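Local coordinates for CRISPR protein (Archaeoglobus fulgidus, PDB 4MJK) that probably acts as the Cas5 subunit of a type I-A CRISPR Cascade complex, where proteins of this family help hold the guide RNA, at residues Val8-Gly13 / His148-Lys153; Phe28-Pro33 / Pro126-Phe131; Ile2-Asp7 / Lys142-Ile147; Ala16-Leu21 / Pro33-Gly38. One frame throughout, in Å; residues are numbered along the deposited sequence.

In the fold
Contacts 1, 2 and 3 are buried and apolar, and all reach the antiparallel sheet: contacts 1 and 3 use successive parts of strand 2-10, while contact 2 uses its neighbour, strand 127-134. Contact 2 lies deepest, its centre about 5 Å from that of the chain, against about 13 and 14 Å for contacts 1 and 3; it alone of the three has a water bridging the segments. Contact 4 is partly buried and joins a loop to the start of helix 33-46, and there threonine hydroxyls lie among methyl groups. P33 belongs to both contacts 2 and 4. I150 of contact 1 also packs on P31, T35 and F36, joining contacts 1, 2 and 4 physically.

Contact 1: Val8-Gly13 / His148-Lys153; sequences VEFVWG and HRIGSK
The phenyl ring of F10 meets I150 through its far end, CZ, which lies 4.2 Å from CD1 of I150, and the two side chains cross at about a right angle. The guanidinium of R149, in the other segment, is turned to its own loop: K153 CD stands 4.0 Å above one face of it, offset toward the rim, and S152 CA lies at its edge, in the plane. From the same group NH1 of R149 makes a weak, bent bond to G151 O (2.9 Å, 128° at the hydrogen), while NE forms a salt bridge with E42 of helix 33-46.

The apolar link itself rests on one methyl. I150 CD1 is 3.9 Å from CG1 of V8, these side chains meeting tip to tip. Residues two apart on a strand face the same way, which lets this one methyl touch both V8 and F10. The isoleucine reaches them because CG1 stands opposite its carbonyl carbon (chi1 -63°) and the chain runs on extended to CD1. Around this point V157 and W130 pack on both V8 and F10. Past the strand's end, W12 NE1 bonds to E154 O, and its indole meets W12 of the second subunit with planes about 15° apart.

Residues 148-153 lie in the loop between helix 141-144 and strand 157-170. The contact thus lays the second beta-alpha-beta crossover of a ferredoxin-like fold, the fold of RAMP-type Cas5 proteins, against V8 and F10, near the end of the central first strand.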
loop_
_atom_site.group_PDB
_atom_site.type_symbol
_atom_site.label_atom_id
_atom_site.label_comp_id
_atom_site.label_asym_id
_atom_site.label_seq_id
_atom_site.Cartn_x
_atom_site.Cartn_y
_atom_site.Cartn_z
ATOM N N VAL A 8 5.016 10.313 12.063
ATOM C CA VAL A 8 5.577 9.388 11.096
ATOM C C VAL A 8 4.705 9.351 9.845
ATOM O O VAL A 8 3.497 9.137 9.919
ATOM C CB VAL A 8 5.698 7.968 11.681
ATOM C CG1 VAL A 8 6.317 7.025 10.648
ATOM C CG2 VAL A 8 6.549 7.978 12.941
ATOM N N GLU A 9 5.327 9.599 8.700
ATOM C CA GLU A 9 4.654 9.535 7.418
ATOM C C GLU A 9 4.931 8.180 6.766
ATOM O O GLU A 9 6.078 7.758 6.686
ATOM C CB GLU A 9 5.182 10.676 6.545
ATOM C CG GLU A 9 4.664 10.723 5.136
ATOM C CD GLU A 9 5.301 11.877 4.362
ATOM O OE1 GLU A 9 6.055 11.604 3.405
ATOM O OE2 GLU A 9 5.063 13.047 4.737
ATOM N N PHE A 10 3.886 7.499 6.313
ATOM C CA PHE A 10 4.032 6.169 5.709
ATOM C C PHE A 10 3.926 6.321 4.203
ATOM O O PHE A 10 3.156 7.147 3.722
ATOM C CB PHE A 10 2.925 5.198 6.204
ATOM C CG PHE A 10 3.118 4.722 7.630
ATOM C CD1 PHE A 10 2.962 5.598 8.694
ATOM C CD2 PHE A 10 3.476 3.403 7.899
ATOM C CE1 PHE A 10 3.147 5.166 9.996
ATOM C CE2 PHE A 10 3.675 2.966 9.198
ATOM C CZ PHE A 10 3.506 3.853 10.255
ATOM N N VAL A 11 4.697 5.537 3.463
ATOM C CA VAL A 11 4.537 5.467 2.013
ATOM C C VAL A 11 3.166 4.892 1.646
ATOM O O VAL A 11 2.464 5.469 0.809
ATOM C CB VAL A 11 5.673 4.629 1.358
ATOM C CG1 VAL A 11 5.448 4.443 -0.162
ATOM C CG2 VAL A 11 7.037 5.283 1.631
ATOM N N TRP A 12 2.775 3.767 2.262
ATOM C CA TRP A 12 1.525 3.075 1.866
ATOM C C TRP A 12 0.771 2.383 3.001
ATOM O O TRP A 12 -0.423 2.116 2.874
ATOM C CB TRP A 12 1.822 2.001 0.800
ATOM C CG TRP A 12 2.724 0.913 1.320
ATOM C CD1 TRP A 12 4.095 0.885 1.281
ATOM C CD2 TRP A 12 2.322 -0.281 2.005
ATOM N NE1 TRP A 12 4.559 -0.265 1.876
ATOM C CE2 TRP A 12 3.492 -0.993 2.330
ATOM C CE3 TRP A 12 1.082 -0.826 2.356
ATOM C CZ2 TRP A 12 3.460 -2.223 3.010
ATOM C CZ3 TRP A 12 1.055 -2.046 3.028
ATOM C CH2 TRP A 12 2.235 -2.726 3.345
ATOM N N GLY A 13 1.462 2.062 4.094
ATOM C CA GLY A 13 0.895 1.182 5.107
ATOM C C GLY A 13 1.985 0.333 5.726
ATOM O O GLY A 13 3.142 0.730 5.707
ATOM N N HIS A 148 13.236 4.308 9.496
ATOM C CA HIS A 148 12.895 4.228 8.067
ATOM C C HIS A 148 11.919 3.102 7.744
ATOM O O HIS A 148 11.410 3.017 6.620
ATOM C CB HIS A 148 14.148 4.026 7.203
ATOM C CG HIS A 148 15.178 5.102 7.374
ATOM N ND1 HIS A 148 14.875 6.440 7.264
ATOM C CD2 HIS A 148 16.501 5.035 7.643
ATOM C CE1 HIS A 148 15.967 7.157 7.461
ATOM N NE2 HIS A 148 16.972 6.324 7.694
ATOM N N ARG A 149 11.683 2.222 8.712
ATOM C CA ARG A 149 10.644 1.221 8.539
ATOM C C ARG A 149 9.989 0.839 9.855
ATOM O O ARG A 149 10.622 0.814 10.901
ATOM C CB ARG A 149 11.180 -0.017 7.826
ATOM C CG ARG A 149 12.290 -0.714 8.564
ATOM C CD ARG A 149 11.883 -2.118 8.877
ATOM N NE ARG A 149 13.028 -2.948 9.235
ATOM C CZ ARG A 149 13.006 -4.275 9.227
ATOM N NH1 ARG A 149 11.894 -4.913 8.881
ATOM N NH2 ARG A 149 14.090 -4.959 9.570
ATOM N N ILE A 150 8.697 0.563 9.790
ATOM C CA ILE A 150 7.966 0.084 10.957
ATOM C C ILE A 150 7.175 -1.134 10.517
ATOM O O ILE A 150 6.182 -1.017 9.805
ATOM C CB ILE A 150 7.043 1.175 11.522
ATOM C CG1 ILE A 150 7.891 2.360 12.009
ATOM C CG2 ILE A 150 6.182 0.608 12.665
ATOM C CD1 ILE A 150 7.090 3.597 12.368
ATOM N N GLY A 151 7.633 -2.308 10.919
ATOM C CA GLY A 151 7.065 -3.545 10.413
ATOM C C GLY A 151 8.070 -4.197 9.488
ATOM O O GLY A 151 9.269 -4.162 9.755
ATOM N N SER A 152 7.574 -4.771 8.397
ATOM C CA SER A 152 8.386 -5.487 7.419
ATOM C C SER A 152 9.287 -4.529 6.652
ATOM O O SER A 152 9.092 -3.316 6.705
ATOM C CB SER A 152 7.474 -6.163 6.402
ATOM O OG SER A 152 6.880 -5.180 5.556
ATOM N N LYS A 153 10.241 -5.094 5.911
ATOM C CA LYS A 153 11.150 -4.334 5.054
ATOM C C LYS A 153 10.418 -3.364 4.125
ATOM O O LYS A 153 10.903 -2.269 3.880
ATOM C CB LYS A 153 11.976 -5.291 4.186
ATOM C CG LYS A 153 12.842 -6.281 4.950
ATOM C CD LYS A 153 14.150 -5.654 5.409
ATOM C CE LYS A 153 15.062 -6.694 6.057
ATOM N NZ LYS A 153 16.259 -6.071 6.703
#

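Contact 2: Phe28-Pro33 / Pro126-Phe131; sequences FYYPPP and PKIRWF
Y30 and P31 press on I128 and W130, closing the helix side of a ferredoxin-like sheet: residues 28-33 lead into helix 33-46, with P32 as its N-cap, and residues 127-131 belong to the third strand of the fold.

The apolar contacts join a methyl, ring edges and a proline ring. CD1 of I128 lies in the plane of the Y30 ring, at its edge, 3.8 Å from CD1 of the tyrosine; the same methyl is 4.2 Å from P31 CD. The proline in turn approaches the benzo edge of the indole, P31 CG being 4.1 Å from CH2 of W130. Within the strand, I128 CG2 stands 3.6 Å above one face of W130, offset toward the rim. Among the aromatic neighbours, F36 of helix 33-46 stacks on this indole and W71 meets the Y30 ring edge-to-face.

The phenol of Y30 bonds beyond the contact, its OH to P231 O. Between the segments the polar link is a water: it donates to P31 O at 2.7 Å and, lying in the indole plane, accepts from W130 NE1 at 2.9 Å.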
loop_
_atom_site.group_PDB
_atom_site.type_symbol
_atom_site.label_atom_id
_atom_site.label_comp_id
_atom_site.label_asym_id
_atom_site.label_seq_id
_atom_site.Cartn_x
_atom_site.Cartn_y
_atom_site.Cartn_z
ATOM N N PHE A 28 -4.358 -6.256 12.026
ATOM C CA PHE A 28 -4.044 -5.057 12.804
ATOM C C PHE A 28 -4.519 -3.802 12.095
ATOM O O PHE A 28 -4.165 -3.568 10.945
ATOM C CB PHE A 28 -2.534 -4.917 13.004
ATOM C CG PHE A 28 -1.921 -5.955 13.897
ATOM C CD1 PHE A 28 -2.422 -6.189 15.167
ATOM C CD2 PHE A 28 -0.819 -6.691 13.464
ATOM C CE1 PHE A 28 -1.847 -7.152 15.992
ATOM C CE2 PHE A 28 -0.240 -7.651 14.277
ATOM C CZ PHE A 28 -0.752 -7.881 15.541
ATOM N N TYR A 29 -5.290 -2.975 12.785
ATOM C CA TYR A 29 -5.551 -1.630 12.271
ATOM C C TYR A 29 -4.253 -0.801 12.302
ATOM O O TYR A 29 -3.981 -0.013 11.382
ATOM C CB TYR A 29 -6.646 -0.936 13.089
ATOM C CG TYR A 29 -8.041 -1.489 12.889
ATOM C CD1 TYR A 29 -8.803 -1.128 11.781
ATOM C CD2 TYR A 29 -8.612 -2.349 13.825
ATOM C CE1 TYR A 29 -10.096 -1.621 11.603
ATOM C CE2 TYR A 29 -9.910 -2.842 13.659
ATOM C CZ TYR A 29 -10.638 -2.475 12.545
ATOM O OH TYR A 29 -11.914 -2.952 12.362
ATOM N N TYR A 30 -3.440 -0.987 13.348
ATOM C CA TYR A 30 -2.215 -0.189 13.498
ATOM C C TYR A 30 -0.971 -1.017 13.771
ATOM O O TYR A 30 -1.060 -2.127 14.267
ATOM C CB TYR A 30 -2.360 0.812 14.650
ATOM C CG TYR A 30 -3.362 1.890 14.383
ATOM C CD1 TYR A 30 -3.058 2.939 13.522
ATOM C CD2 TYR A 30 -4.620 1.865 14.989
ATOM C CE1 TYR A 30 -3.978 3.934 13.261
ATOM C CE2 TYR A 30 -5.545 2.857 14.737
ATOM C CZ TYR A 30 -5.212 3.900 13.869
ATOM O OH TYR A 30 -6.120 4.909 13.594
ATOM N N PRO A 31 0.214 -0.453 13.490
ATOM C CA PRO A 31 1.434 -1.174 13.866
ATOM C C PRO A 31 1.446 -1.425 15.369
ATOM O O PRO A 31 1.209 -0.494 16.140
ATOM C CB PRO A 31 2.551 -0.182 13.508
ATOM C CG PRO A 31 1.963 0.672 12.441
ATOM C CD PRO A 31 0.514 0.843 12.858
ATOM N N PRO A 32 1.701 -2.672 15.784
ATOM C CA PRO A 32 1.773 -2.966 17.223
ATOM C C PRO A 32 2.844 -2.141 17.933
ATOM O O PRO A 32 3.846 -1.761 17.322
ATOM C CB PRO A 32 2.130 -4.456 17.259
ATOM C CG PRO A 32 1.572 -4.996 15.944
ATOM C CD PRO A 32 1.828 -3.888 14.951
ATOM N N PRO A 33 2.628 -1.844 19.221
ATOM C CA PRO A 33 3.621 -1.056 19.961
ATOM C C PRO A 33 4.985 -1.755 20.090
ATOM O O PRO A 33 5.995 -1.061 20.115
ATOM C CB PRO A 33 2.957 -0.830 21.338
ATOM C CG PRO A 33 1.897 -1.869 21.444
ATOM C CD PRO A 33 1.425 -2.123 20.022
ATOM N N PRO A 126 -0.085 9.304 4.260
ATOM C CA PRO A 126 -0.735 9.017 5.549
ATOM C C PRO A 126 0.244 9.142 6.722
ATOM O O PRO A 126 1.380 8.668 6.628
ATOM C CB PRO A 126 -1.198 7.570 5.392
ATOM C CG PRO A 126 -0.342 7.008 4.305
ATOM C CD PRO A 126 -0.022 8.126 3.381
ATOM N N LYS A 127 -0.203 9.761 7.808
ATOM C CA LYS A 127 0.644 10.024 8.958
ATOM C C LYS A 127 0.018 9.536 10.261
ATOM O O LYS A 127 -1.189 9.639 10.451
ATOM C CB LYS A 127 0.914 11.530 9.081
ATOM C CG LYS A 127 1.860 12.073 8.017
ATOM C CD LYS A 127 2.222 13.530 8.311
ATOM C CE LYS A 127 0.984 14.415 8.269
ATOM N NZ LYS A 127 1.211 15.749 8.925
ATOM N N ILE A 128 0.861 9.017 11.147
ATOM C CA ILE A 128 0.450 8.611 12.491
ATOM C C ILE A 128 1.373 9.274 13.511
ATOM O O ILE A 128 2.573 9.387 13.264
ATOM C CB ILE A 128 0.543 7.059 12.664
ATOM C CG1 ILE A 128 -0.433 6.362 11.705
ATOM C CG2 ILE A 128 0.255 6.669 14.130
ATOM C CD1 ILE A 128 -0.338 4.846 11.723
ATOM N N ARG A 129 0.817 9.742 14.629
ATOM C CA ARG A 129 1.624 10.315 15.700
ATOM C C ARG A 129 1.706 9.358 16.891
ATOM O O ARG A 129 0.670 8.871 17.376
ATOM C CB ARG A 129 1.052 11.667 16.157
ATOM C CG ARG A 129 1.841 12.299 17.331
ATOM C CD ARG A 129 1.345 13.722 17.690
ATOM N NE ARG A 129 1.449 14.620 16.540
ATOM C CZ ARG A 129 0.664 15.674 16.339
ATOM N NH1 ARG A 129 -0.282 15.969 17.216
ATOM N NH2 ARG A 129 0.820 16.433 15.263
ATOM N N TRP A 130 2.924 9.095 17.358
ATOM C CA TRP A 130 3.137 8.320 18.579
ATOM C C TRP A 130 3.509 9.242 19.733
ATOM O O TRP A 130 4.197 10.253 19.546
ATOM C CB TRP A 130 4.245 7.281 18.404
ATOM C CG TRP A 130 3.776 5.950 17.885
ATOM C CD1 TRP A 130 3.406 4.857 18.621
ATOM C CD2 TRP A 130 3.648 5.571 16.509
ATOM N NE1 TRP A 130 3.050 3.816 17.783
ATOM C CE2 TRP A 130 3.187 4.233 16.482
ATOM C CE3 TRP A 130 3.872 6.235 15.302
ATOM C CZ2 TRP A 130 2.939 3.547 15.287
ATOM C CZ3 TRP A 130 3.645 5.542 14.105
ATOM C CH2 TRP A 130 3.174 4.217 14.109
ATOM N N PHE A 131 3.042 8.888 20.926
ATOM C CA PHE A 131 3.359 9.616 22.144
ATOM C C PHE A 131 3.870 8.547 23.095
ATOM O O PHE A 131 3.105 7.676 23.543
ATOM C CB PHE A 131 2.089 10.314 22.673
ATOM C CG PHE A 131 2.305 11.208 23.880
ATOM C CD1 PHE A 131 3.565 11.419 24.408
ATOM C CD2 PHE A 131 1.220 11.845 24.476
ATOM C CE1 PHE A 131 3.745 12.250 25.523
ATOM C CE2 PHE A 131 1.397 12.690 25.587
ATOM C CZ PHE A 131 2.663 12.883 26.104
HETATM O O HOH W 1 1.992 1.128 18.125
#

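Contact 3: Ile2-Asp7 / Lys142-Ile147; sequences IGYLVD and KILWKI
L144 drives one methyl, CD1, against Y4, and this is the tight point: CD1 of L144 is 3.4 Å from CD2 of the tyrosine ring, a close approach for two carbons. The leucine crosses the tyrosine side chain at about a right angle, with CG of Y4 also near, 3.9 Å from that methyl. V6, two residues on and on the same side of strand 2-10, is less closely fitted, its CG2 lying 4.1 Å from L144 CD1. With CG opposite the carbonyl carbon (chi1 -67°) and chi2 extended at 173°, the leucine carries this methyl out to the strand.

Here the short second helix of the ferredoxin-like fold, 141-144, sits on the central strand, whose backbone pairs antiparallel with strand 127-134 on one flank (Y4 with L132) and strand 157-170 on the other (G3 with V165). V162 of the latter strand packs on L144 too.

The outer side is looser and exposed: K142 and K146 carry charge there, and W145, also exposed, lies along V162. K142 NZ forms a salt bridge with D47, and K146 NZ makes a long, weak ion pair with the same carboxylate. The chain leaves L144 through a type I turn, whose closing bond, I147 N to L144 O, is weak at 3.4 Å, whereas K146 N to I143 O measures 2.9 Å. At the turn's end the chain dips back inside, where buried I147 packs on A39 and V40 of helix 33-46.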
loop_
_atom_site.group_PDB
_atom_site.type_symbol
_atom_site.label_atom_id
_atom_site.label_comp_id
_atom_site.label_asym_id
_atom_site.label_seq_id
_atom_site.Cartn_x
_atom_site.Cartn_y
_atom_site.Cartn_z
ATOM N N ILE A 2 9.983 11.644 30.832
ATOM C CA ILE A 2 10.182 12.390 29.610
ATOM C C ILE A 2 9.287 11.800 28.530
ATOM O O ILE A 2 9.116 10.588 28.458
ATOM C CB ILE A 2 11.660 12.387 29.178
ATOM C CG1 ILE A 2 11.868 13.337 27.999
ATOM C CG2 ILE A 2 12.131 10.995 28.855
ATOM C CD1 ILE A 2 11.697 14.811 28.385
ATOM N N GLY A 3 8.699 12.673 27.721
ATOM C CA GLY A 3 7.823 12.247 26.648
ATOM C C GLY A 3 8.435 12.567 25.294
ATOM O O GLY A 3 9.201 13.519 25.151
ATOM N N TYR A 4 8.103 11.754 24.301
ATOM C CA TYR A 4 8.458 12.036 22.919
ATOM C C TYR A 4 7.201 11.958 22.081
ATOM O O TYR A 4 6.450 10.986 22.186
ATOM C CB TYR A 4 9.448 10.995 22.405
ATOM C CG TYR A 4 10.709 10.877 23.225
ATOM C CD1 TYR A 4 10.743 10.103 24.373
ATOM C CD2 TYR A 4 11.864 11.545 22.847
ATOM C CE1 TYR A 4 11.898 9.996 25.127
ATOM C CE2 TYR A 4 13.021 11.442 23.587
ATOM C CZ TYR A 4 13.036 10.670 24.726
ATOM O OH TYR A 4 14.197 10.569 25.463
ATOM N N LEU A 5 6.977 12.982 21.267
ATOM C CA LEU A 5 5.949 12.973 20.238
ATOM C C LEU A 5 6.624 12.799 18.881
ATOM O O LEU A 5 7.468 13.613 18.480
ATOM C CB LEU A 5 5.197 14.290 20.243
ATOM C CG LEU A 5 4.470 14.594 21.548
ATOM C CD1 LEU A 5 4.062 16.047 21.538
ATOM C CD2 LEU A 5 3.257 13.680 21.703
ATOM N N VAL A 6 6.276 11.725 18.188
ATOM C CA VAL A 6 6.931 11.395 16.927
ATOM C C VAL A 6 5.885 11.279 15.818
ATOM O O VAL A 6 4.991 10.417 15.879
ATOM C CB VAL A 6 7.684 10.074 17.045
ATOM C CG1 VAL A 6 8.531 9.822 15.788
ATOM C CG2 VAL A 6 8.564 10.058 18.322
ATOM N N ASP A 7 5.987 12.151 14.822
ATOM C CA ASP A 7 5.095 12.125 13.667
ATOM C C ASP A 7 5.737 11.318 12.537
ATOM O O ASP A 7 6.858 11.605 12.089
ATOM C CB ASP A 7 4.785 13.546 13.175
ATOM C CG ASP A 7 3.807 14.291 14.084
ATOM O OD1 ASP A 7 3.381 13.726 15.118
ATOM O OD2 ASP A 7 3.470 15.452 13.766
ATOM N N LYS A 142 17.908 12.443 18.322
ATOM C CA LYS A 142 18.379 12.309 16.952
ATOM C C LYS A 142 18.082 10.928 16.381
ATOM O O LYS A 142 17.809 10.794 15.192
ATOM C CB LYS A 142 19.882 12.609 16.850
ATOM C CG LYS A 142 20.794 11.449 17.214
ATOM C CD LYS A 142 22.265 11.865 17.178
ATOM C CE LYS A 142 23.173 10.843 17.865
ATOM N NZ LYS A 142 23.327 9.568 17.095
ATOM N N ILE A 143 18.154 9.903 17.226
ATOM C CA ILE A 143 17.952 8.525 16.776
ATOM C C ILE A 143 16.539 8.307 16.252
ATOM O O ILE A 143 16.330 7.587 15.273
ATOM C CB ILE A 143 18.211 7.491 17.901
ATOM C CG1 ILE A 143 19.623 7.649 18.478
ATOM C CG2 ILE A 143 18.007 6.074 17.375
ATOM C CD1 ILE A 143 20.713 7.673 17.429
ATOM N N LEU A 144 15.568 8.916 16.925
ATOM C CA LEU A 144 14.174 8.806 16.523
ATOM C C LEU A 144 14.005 9.240 15.072
ATOM O O LEU A 144 13.232 8.635 14.330
ATOM C CB LEU A 144 13.266 9.617 17.464
ATOM C CG LEU A 144 13.172 9.101 18.909
ATOM C CD1 LEU A 144 12.390 10.058 19.811
ATOM C CD2 LEU A 144 12.554 7.706 18.952
ATOM N N TRP A 145 14.754 10.257 14.651
ATOM C CA TRP A 145 14.649 10.757 13.275
ATOM C C TRP A 145 15.072 9.725 12.227
ATOM O O TRP A 145 14.728 9.856 11.060
ATOM C CB TRP A 145 15.485 12.013 13.091
ATOM C CG TRP A 145 14.880 13.242 13.670
ATOM C CD1 TRP A 145 15.161 13.807 14.884
ATOM C CD2 TRP A 145 13.894 14.081 13.058
ATOM N NE1 TRP A 145 14.412 14.944 15.059
ATOM C CE2 TRP A 145 13.624 15.131 13.955
ATOM C CE3 TRP A 145 13.217 14.043 11.831
ATOM C CZ2 TRP A 145 12.709 16.143 13.665
ATOM C CZ3 TRP A 145 12.303 15.041 11.553
ATOM C CH2 TRP A 145 12.059 16.080 12.464
ATOM N N LYS A 146 15.803 8.700 12.666
ATOM C CA LYS A 146 16.433 7.725 11.776
ATOM C C LYS A 146 15.599 6.465 11.514
ATOM O O LYS A 146 16.093 5.469 10.960
ATOM C CB LYS A 146 17.800 7.334 12.330
ATOM C CG LYS A 146 18.833 8.475 12.333
ATOM C CD LYS A 146 20.191 7.942 12.798
ATOM C CE LYS A 146 21.290 8.991 12.708
ATOM N NZ LYS A 146 21.126 10.048 13.742
ATOM N N ILE A 147 14.338 6.502 11.919
ATOM C CA ILE A 147 13.453 5.368 11.697
ATOM C C ILE A 147 12.964 5.385 10.244
ATOM O O ILE A 147 12.342 6.365 9.819
ATOM C CB ILE A 147 12.273 5.421 12.664
ATOM C CG1 ILE A 147 12.764 5.198 14.103
ATOM C CG2 ILE A 147 11.207 4.381 12.279
ATOM C CD1 ILE A 147 11.704 5.481 15.164
#

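Contact 4: Ala16-Leu21 / Pro33-Gly38; sequences ARIAGL and PTTFLG
I18 meets T34 and T35 with the help of two first torsions. The isoleucine holds CG1 between its backbone N and carbonyl carbon, the crowded position (chi1 56°), and an extended second torsion carries CD1 on to the helix. In T35, OG1 stands opposite the carbonyl carbon (chi1 -61°), which turns the hydroxyl to I18 and A16 while CG2 packs on I150 and G151.

The result is one methyl set near two hydroxyls. I18 CD1 is 3.7 Å from T35 OG1 and 3.9 Å from T34 OG1; the I18 and T35 side chains run alongside each other, pointing opposite ways. A16 adds its CB, 4.1 Å from T35 OG1, and packs on P32 as well. The loop makes a 3-10 turn (A19 N to A16 O, 3.1 Å), and the helix has begun its i to i+4 bonding (L37 N to P33 O, 2.9 Å).

This is the first turn of helix 33-46, the first helix of the ferredoxin-like domain, touched by the loop that follows strand 13-15. L202 of strand 196-202 packs on both I18 and T34, and T24 OG1 bonds to I18 O and L21 O, tying the loop to itself.

Chemically, methyl groups facing hydroxyl oxygens at these distances give van der Waals contact without a directional bond between the segments, so the fit here rests on shape rather than on bond direction, at a place only partly shielded from solvent.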
loop_
_atom_site.group_PDB
_atom_site.type_symbol
_atom_site.label_atom_id
_atom_site.label_comp_id
_atom_site.label_asym_id
_atom_site.label_seq_id
_atom_site.Cartn_x
_atom_site.Cartn_y
_atom_site.Cartn_z
ATOM N N ALA A 16 2.838 -6.324 9.786
ATOM C CA ALA A 16 3.432 -6.863 11.006
ATOM C C ALA A 16 3.012 -8.326 11.151
ATOM O O ALA A 16 1.881 -8.636 11.559
ATOM C CB ALA A 16 2.996 -6.059 12.220
ATOM N N ARG A 17 3.922 -9.231 10.812
ATOM C CA ARG A 17 3.557 -10.640 10.745
ATOM C C ARG A 17 3.347 -11.314 12.112
ATOM O O ARG A 17 2.901 -12.460 12.179
ATOM C CB ARG A 17 4.518 -11.398 9.813
ATOM C CG ARG A 17 4.333 -10.968 8.353
ATOM C CD ARG A 17 5.336 -11.608 7.424
ATOM N NE ARG A 17 6.587 -10.870 7.436
ATOM C CZ ARG A 17 7.191 -10.412 6.347
ATOM N NH1 ARG A 17 6.662 -10.649 5.152
ATOM N NH2 ARG A 17 8.334 -9.732 6.452
ATOM N N ILE A 18 3.611 -10.587 13.199
ATOM C CA ILE A 18 3.223 -11.092 14.523
ATOM C C ILE A 18 1.702 -11.243 14.665
ATOM O O ILE A 18 1.219 -11.789 15.651
ATOM C CB ILE A 18 3.800 -10.266 15.714
ATOM C CG1 ILE A 18 3.413 -8.775 15.616
ATOM C CG2 ILE A 18 5.318 -10.446 15.794
ATOM C CD1 ILE A 18 3.876 -7.936 16.840
ATOM N N ALA A 19 0.949 -10.772 13.675
ATOM C CA ALA A 19 -0.474 -11.065 13.614
ATOM C C ALA A 19 -0.688 -12.584 13.636
ATOM O O ALA A 19 -1.745 -13.062 14.027
ATOM C CB ALA A 19 -1.086 -10.458 12.347
ATOM N N GLY A 20 0.325 -13.338 13.216
ATOM C CA GLY A 20 0.221 -14.789 13.174
ATOM C C GLY A 20 0.298 -15.471 14.530
ATOM O O GLY A 20 -0.035 -16.658 14.658
ATOM N N LEU A 21 0.738 -14.737 15.551
ATOM C CA LEU A 21 0.864 -15.315 16.895
ATOM C C LEU A 21 -0.503 -15.534 17.533
ATOM O O LEU A 21 -1.454 -14.820 17.238
ATOM C CB LEU A 21 1.724 -14.427 17.798
ATOM C CG LEU A 21 3.166 -14.149 17.361
ATOM C CD1 LEU A 21 3.794 -13.132 18.300
ATOM C CD2 LEU A 21 4.002 -15.432 17.315
ATOM N N PRO A 33 2.628 -1.844 19.221
ATOM C CA PRO A 33 3.621 -1.056 19.961
ATOM C C PRO A 33 4.985 -1.755 20.090
ATOM O O PRO A 33 5.995 -1.061 20.115
ATOM C CB PRO A 33 2.957 -0.830 21.338
ATOM C CG PRO A 33 1.897 -1.869 21.444
ATOM C CD PRO A 33 1.425 -2.123 20.022
ATOM N N THR A 34 5.037 -3.084 20.154
ATOM C CA THR A 34 6.358 -3.719 20.164
ATOM C C THR A 34 7.040 -3.576 18.804
ATOM O O THR A 34 8.272 -3.599 18.715
ATOM C CB THR A 34 6.341 -5.195 20.575
ATOM O OG1 THR A 34 5.386 -5.915 19.784
ATOM C CG2 THR A 34 5.974 -5.329 22.058
ATOM N N THR A 35 6.236 -3.429 17.750
ATOM C CA THR A 35 6.783 -3.220 16.410
ATOM C C THR A 35 7.430 -1.837 16.304
ATOM O O THR A 35 8.536 -1.692 15.768
ATOM C CB THR A 35 5.712 -3.441 15.318
ATOM O OG1 THR A 35 5.241 -4.798 15.395
ATOM C CG2 THR A 35 6.285 -3.203 13.923
ATOM N N PHE A 36 6.747 -0.825 16.833
ATOM C CA PHE A 36 7.296 0.518 16.891
ATOM C C PHE A 36 8.551 0.540 17.751
ATOM O O PHE A 36 9.556 1.149 17.376
ATOM C CB PHE A 36 6.282 1.509 17.469
ATOM C CG PHE A 36 6.773 2.920 17.461
ATOM C CD1 PHE A 36 6.550 3.738 16.358
ATOM C CD2 PHE A 36 7.505 3.419 18.525
ATOM C CE1 PHE A 36 7.019 5.034 16.332
ATOM C CE2 PHE A 36 7.975 4.719 18.503
ATOM C CZ PHE A 36 7.741 5.526 17.409
ATOM N N LEU A 37 8.496 -0.120 18.910
ATOM C CA LEU A 37 9.673 -0.192 19.786
ATOM C C LEU A 37 10.836 -0.935 19.127
ATOM O O LEU A 37 11.984 -0.570 19.321
ATOM C CB LEU A 37 9.332 -0.839 21.136
ATOM C CG LEU A 37 8.497 0.036 22.077
ATOM C CD1 LEU A 37 8.082 -0.744 23.301
ATOM C CD2 LEU A 37 9.246 1.320 22.478
ATOM N N GLY A 38 10.538 -1.989 18.371
ATOM C CA GLY A 38 11.575 -2.714 17.647
ATOM C C GLY A 38 12.272 -1.827 16.626
ATOM O O GLY A 38 13.465 -1.979 16.371
#